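Local structure of phosphatidylethanolamine-binding protein (Plasmodium vivax, 2GZQ) at residues Glu16-Lys19 and Ile23-His26; Asp85-Ser90 and Asp95-Val100. The protein probably binds phosphatidylethanolamine or other phosphate-bearing ligands, as a parasite member of the phosphatidylethanolamine-binding protein family. All coordinates share one frame; numbering follows the deposited sequence. Where two conformers were deposited one is given.

Interaction 1 of 2, residues Glu16-Lys19 and Ile23-His26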
loop_
_atom_site.group_PDB
_atom_site.type_symbol
_atom_site.label_atom_id
_atom_site.label_comp_id
_atom_site.label_asym_id
_atom_site.label_seq_id
_atom_site.Cartn_x
_atom_site.Cartn_y
_atom_site.Cartn_z
ATOM N N GLU A 16 -13.086 -2.098 -13.661
ATOM C CA GLU A 16 -14.255 -1.245 -13.633
ATOM C C GLU A 16 -14.526 -0.661 -12.239
ATOM O O GLU A 16 -14.870 0.515 -12.130
ATOM C CB GLU A 16 -15.471 -1.969 -14.199
ATOM C CG GLU A 16 -16.115 -2.918 -13.237
ATOM C CD GLU A 16 -17.291 -2.295 -12.530
ATOM O OE1 GLU A 16 -17.754 -1.224 -12.978
ATOM O OE2 GLU A 16 -17.755 -2.880 -11.529
ATOM N N GLU A 17 -14.339 -1.452 -11.187
ATOM C CA GLU A 17 -14.457 -0.975 -9.816
ATOM C C GLU A 17 -13.468 0.159 -9.539
ATOM O O GLU A 17 -13.792 1.186 -8.920
ATOM C CB GLU A 17 -14.079 -2.160 -8.908
ATOM C CG GLU A 17 -14.824 -2.341 -7.647
ATOM C CD GLU A 17 -14.359 -3.589 -6.903
ATOM O OE1 GLU A 17 -14.405 -3.554 -5.654
ATOM O OE2 GLU A 17 -13.971 -4.617 -7.543
ATOM N N LEU A 18 -12.234 -0.057 -9.947
ATOM C CA LEU A 18 -11.214 0.946 -9.723
ATOM C C LEU A 18 -11.453 2.226 -10.508
ATOM O O LEU A 18 -11.176 3.329 -10.011
ATOM C CB LEU A 18 -9.829 0.377 -10.010
ATOM C CG LEU A 18 -9.396 -0.795 -9.120
ATOM C CD1 LEU A 18 -7.935 -1.189 -9.359
ATOM C CD2 LEU A 18 -9.662 -0.565 -7.664
ATOM N N LYS A 19 -11.997 2.108 -11.707
ATOM C CA LYS A 19 -12.373 3.292 -12.466
ATOM C C LYS A 19 -13.526 4.031 -11.819
ATOM O O LYS A 19 -13.517 5.254 -11.742
ATOM C CB LYS A 19 -12.673 2.908 -13.912
ATOM C CG LYS A 19 -11.416 2.556 -14.729
ATOM C CD LYS A 19 -11.691 2.258 -16.205
ATOM C CE LYS A 19 -10.394 2.107 -17.026
ATOM N NZ LYS A 19 -10.616 1.884 -18.499
ATOM N N ILE A 23 -9.639 5.315 -8.542
ATOM C CA ILE A 23 -8.354 4.758 -8.252
ATOM C C ILE A 23 -7.511 4.595 -9.524
ATOM O O ILE A 23 -6.307 4.818 -9.499
ATOM C CB ILE A 23 -8.560 3.524 -7.405
ATOM C CG1 ILE A 23 -9.129 3.984 -6.062
ATOM C CG2 ILE A 23 -7.302 2.739 -7.251
ATOM C CD1 ILE A 23 -9.749 2.899 -5.271
ATOM N N ILE A 24 -8.156 4.292 -10.635
ATOM C CA ILE A 24 -7.614 4.632 -11.939
ATOM C C ILE A 24 -8.382 5.890 -12.346
ATOM O O ILE A 24 -9.623 5.840 -12.429
ATOM C CB ILE A 24 -7.932 3.500 -12.976
ATOM C CG1 ILE A 24 -7.248 2.209 -12.546
ATOM C CG2 ILE A 24 -7.568 3.919 -14.374
ATOM C CD1 ILE A 24 -7.756 0.976 -13.288
ATOM N N PRO A 25 -7.705 7.017 -12.618
ATOM C CA PRO A 25 -6.251 7.185 -12.771
ATOM C C PRO A 25 -5.473 7.777 -11.593
ATOM O O PRO A 25 -4.305 8.061 -11.759
ATOM C CB PRO A 25 -6.188 8.184 -13.913
ATOM C CG PRO A 25 -7.345 9.092 -13.651
ATOM C CD PRO A 25 -8.429 8.234 -13.060
ATOM N N HIS A 26 -6.088 7.990 -10.432
ATOM C CA HIS A 26 -5.443 8.760 -9.350
ATOM C C HIS A 26 -4.302 8.008 -8.699
ATOM O O HIS A 26 -3.325 8.635 -8.260
ATOM C CB HIS A 26 -6.424 9.159 -8.272
ATOM C CG HIS A 26 -7.427 10.140 -8.732
ATOM N ND1 HIS A 26 -8.510 10.491 -7.959
ATOM C CD2 HIS A 26 -7.526 10.853 -9.877
ATOM C CE1 HIS A 26 -9.243 11.374 -8.606
ATOM N NE2 HIS A 26 -8.657 11.614 -9.772
HETATM O O HOH W 1 -11.955 6.701 -13.490
#
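Leu18, in helix 15-20, and Ile24, in segment 23-26, are joined main chain to main chain across a tight turn. The bond runs from Ile24 N to Leu18 O (3.2 Å); it is fairly straight at the hydrogen (161°), but the donor stands well above the carbonyl plane. Ile23 N also lies 2.9 Å from Leu18 O. One residue on, a water donates to both Lys19 O (2.8 Å) and Ile24 O (2.7 Å), bridging two carbonyls that could not bond to each other. These helices belong to the N-terminal segment, which packs on the long strand 188-198 of the mixed sheet: Leu18 and Ile23 both touch Trp194, and Ile23 reaches Phe192 as well. Leu18 makes two apolar contacts, its CB meeting Ile24 CD1 (3.9 Å) and its branch end CD2 meeting Ile23 CG2 (4.1 Å). On the outer side the base of Lys19 takes over, CG resting 4.0 Å from the branch carbon CB of Ile24. With CG anti to its carbonyl carbon (chi1 -73°) and the rest of the chain extended, Lys19 carries NZ past the isoleucine to a salt bridge with Glu31.

Interaction 2 of 2, residues Asp85-Ser90 and Asp95-Val100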
loop_
_atom_site.group_PDB
_atom_site.type_symbol
_atom_site.label_atom_id
_atom_site.label_comp_id
_atom_site.label_asym_id
_atom_site.label_seq_id
_atom_site.Cartn_x
_atom_site.Cartn_y
_atom_site.Cartn_z
ATOM N N ASP A 85 -1.697 6.957 1.175
ATOM C CA ASP A 85 -2.850 7.844 1.084
ATOM C C ASP A 85 -2.681 8.749 -0.132
ATOM O O ASP A 85 -1.852 9.662 -0.098
ATOM C CB ASP A 85 -2.975 8.667 2.361
ATOM C CG ASP A 85 -4.226 9.530 2.384
ATOM O OD1 ASP A 85 -4.406 10.293 3.366
ATOM O OD2 ASP A 85 -5.019 9.423 1.425
ATOM N N PRO A 86 -3.434 8.506 -1.202
ATOM C CA PRO A 86 -3.388 9.374 -2.358
ATOM C C PRO A 86 -4.136 10.686 -2.147
ATOM O O PRO A 86 -4.077 11.574 -2.985
ATOM C CB PRO A 86 -4.061 8.534 -3.456
ATOM C CG PRO A 86 -5.070 7.701 -2.670
ATOM C CD PRO A 86 -4.431 7.427 -1.347
ATOM N N ASP A 87 -4.830 10.811 -1.034
ATOM C CA ASP A 87 -5.709 11.933 -0.753
ATOM C C ASP A 87 -5.191 12.773 0.402
ATOM O O ASP A 87 -5.933 13.231 1.271
ATOM C CB ASP A 87 -7.085 11.374 -0.471
ATOM C CG ASP A 87 -7.659 10.635 -1.678
ATOM O OD1 ASP A 87 -7.451 11.120 -2.807
ATOM O OD2 ASP A 87 -8.320 9.583 -1.504
ATOM N N PHE A 88 -3.882 12.934 0.436
ATOM C CA PHE A 88 -3.197 13.622 1.528
ATOM C C PHE A 88 -2.690 14.977 1.087
ATOM O O PHE A 88 -2.053 15.064 0.040
ATOM C CB PHE A 88 -1.994 12.787 1.973
ATOM C CG PHE A 88 -1.241 13.404 3.099
ATOM C CD1 PHE A 88 -0.245 14.314 2.866
ATOM C CD2 PHE A 88 -1.565 13.097 4.414
ATOM C CE1 PHE A 88 0.433 14.909 3.912
ATOM C CE2 PHE A 88 -0.884 13.700 5.463
ATOM C CZ PHE A 88 0.103 14.605 5.203
ATOM N N PRO A 89 -2.884 16.014 1.900
ATOM C CA PRO A 89 -3.576 16.035 3.175
ATOM C C PRO A 89 -5.077 15.964 3.092
ATOM O O PRO A 89 -5.725 15.663 4.105
ATOM C CB PRO A 89 -3.126 17.350 3.822
ATOM C CG PRO A 89 -2.599 18.165 2.748
ATOM C CD PRO A 89 -2.231 17.286 1.598
ATOM N N SER A 90 -5.650 16.296 1.944
ATOM C CA SER A 90 -7.092 16.209 1.810
ATOM C C SER A 90 -7.479 15.706 0.448
ATOM O O SER A 90 -6.706 15.783 -0.531
ATOM C CB SER A 90 -7.757 17.549 2.030
ATOM O OG SER A 90 -7.492 18.405 0.939
ATOM N N ASP A 95 -2.109 17.611 -2.198
ATOM C CA ASP A 95 -0.823 18.140 -2.602
ATOM C C ASP A 95 0.343 17.246 -2.221
ATOM O O ASP A 95 1.431 17.368 -2.794
ATOM C CB ASP A 95 -0.599 19.506 -1.950
ATOM C CG ASP A 95 -1.504 20.591 -2.500
ATOM O OD1 ASP A 95 -2.140 20.380 -3.554
ATOM O OD2 ASP A 95 -1.564 21.670 -1.871
ATOM N N GLY A 96 0.132 16.371 -1.256
ATOM C CA GLY A 96 1.153 15.416 -0.819
ATOM C C GLY A 96 1.025 14.007 -1.386
ATOM O O GLY A 96 1.780 13.112 -0.987
ATOM N N ARG A 97 0.101 13.828 -2.333
ATOM C CA ARG A 97 -0.139 12.514 -3.034
ATOM C C ARG A 97 1.246 12.017 -3.532
ATOM O O ARG A 97 1.932 12.763 -4.243
ATOM C CB ARG A 97 -1.057 12.735 -4.289
ATOM C CG ARG A 97 -1.273 11.447 -5.184
ATOM C CD ARG A 97 -2.290 11.703 -6.233
ATOM N NE ARG A 97 -3.605 11.897 -5.637
ATOM C CZ ARG A 97 -4.708 12.223 -6.298
ATOM N NH1 ARG A 97 -4.675 12.395 -7.605
ATOM N NH2 ARG A 97 -5.848 12.353 -5.637
ATOM N N ASP A 98 1.647 10.766 -3.338
ATOM C CA ASP A 98 1.106 9.773 -2.394
ATOM C C ASP A 98 1.837 9.903 -1.066
ATOM O O ASP A 98 3.069 9.937 -1.027
ATOM C CB ASP A 98 1.402 8.368 -2.906
ATOM C CG ASP A 98 0.611 7.989 -4.141
ATOM O OD1 ASP A 98 -0.490 8.536 -4.324
ATOM O OD2 ASP A 98 1.080 7.100 -4.890
ATOM N N TYR A 99 1.122 9.940 0.043
ATOM C CA TYR A 99 1.760 9.811 1.358
ATOM C C TYR A 99 1.991 8.337 1.630
ATOM O O TYR A 99 1.056 7.539 1.532
ATOM C CB TYR A 99 0.869 10.443 2.432
ATOM C CG TYR A 99 1.504 10.510 3.798
ATOM C CD1 TYR A 99 2.153 11.653 4.225
ATOM C CD2 TYR A 99 1.503 9.424 4.612
ATOM C CE1 TYR A 99 2.750 11.697 5.488
ATOM C CE2 TYR A 99 2.113 9.459 5.871
ATOM C CZ TYR A 99 2.717 10.603 6.280
ATOM O OH TYR A 99 3.325 10.610 7.531
ATOM N N VAL A 100 3.222 7.964 1.964
ATOM C CA VAL A 100 3.531 6.571 2.195
ATOM C C VAL A 100 3.566 6.221 3.689
ATOM O O VAL A 100 4.421 6.680 4.437
ATOM C CB VAL A 100 4.791 6.105 1.412
ATOM C CG1 VAL A 100 5.991 6.956 1.718
ATOM C CG2 VAL A 100 5.062 4.608 1.659
#
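Phe88 and Tyr99 meet in the loop that joins antiparallel strands 77-85 and 99-107, which carries the Asp-Pro-Asp-x-Pro-Ser sequence of this family, here with Phe88 at the variable position. The rings approach obliquely, planes at 35°, and Tyr99 CD1 lies over the centre of one Phe88 face, 3.7 Å from CE1; Pro89 CB lies over the opposite face. Phe88 CG points away from its backbone N (chi1 -179°), which lays the ring against Tyr99 CB and CD1. Asp85 and Tyr99 form a hydrogen-bonded pair, Asp85 N to Tyr99 O (2.8 Å) and Tyr99 N to Asp85 O (3.0 Å). Farther along the loop, Gly96 N donates to Phe88 O (2.9 Å), and the peptide bond before Pro89 is cis. Arg97, bent at chi3, is gripped by the main chain: NE donates almost straight (171°) to Pro86 O at 2.7 Å, within the guanidinium plane. Its NH2 makes only a weak, long salt bridge with Asp87 OD1 (3.5 Å), for Asp87 pairs chiefly with Arg139. An Asx turn, Asp87 N to Asp85 OD2, shapes the bend, and on the other carboxylate oxygen, probably near the family's ligand pocket, Asp85 OD1 is hydrogen-bonded to His138 ND1.

Overall arrangement
From the N terminus, interaction 1 comes first and closes the two-residue link between helices 15-20 and 23-26, against side chains of strand 188-198. The chain then runs through strands of the smaller antiparallel sheet and the edge strand 54-56 of the mixed sheet before strand 77-85, after which interaction 2 closes the loop ahead of strand 99-107. The two are therefore in series, neither nested nor crossing, with centres about 16 Å apart. They nevertheless touch, His26 CG lying 3.7 Å from Arg97 NH1. Arg139 on strand 138-148 links them further, its NH2 serving both His26 ND1 and Asp87 OD1. That strand sits between 188-198 and 77-85, so the N-terminal helices and the hairpin loop are tied to neighbouring strands of one sheet.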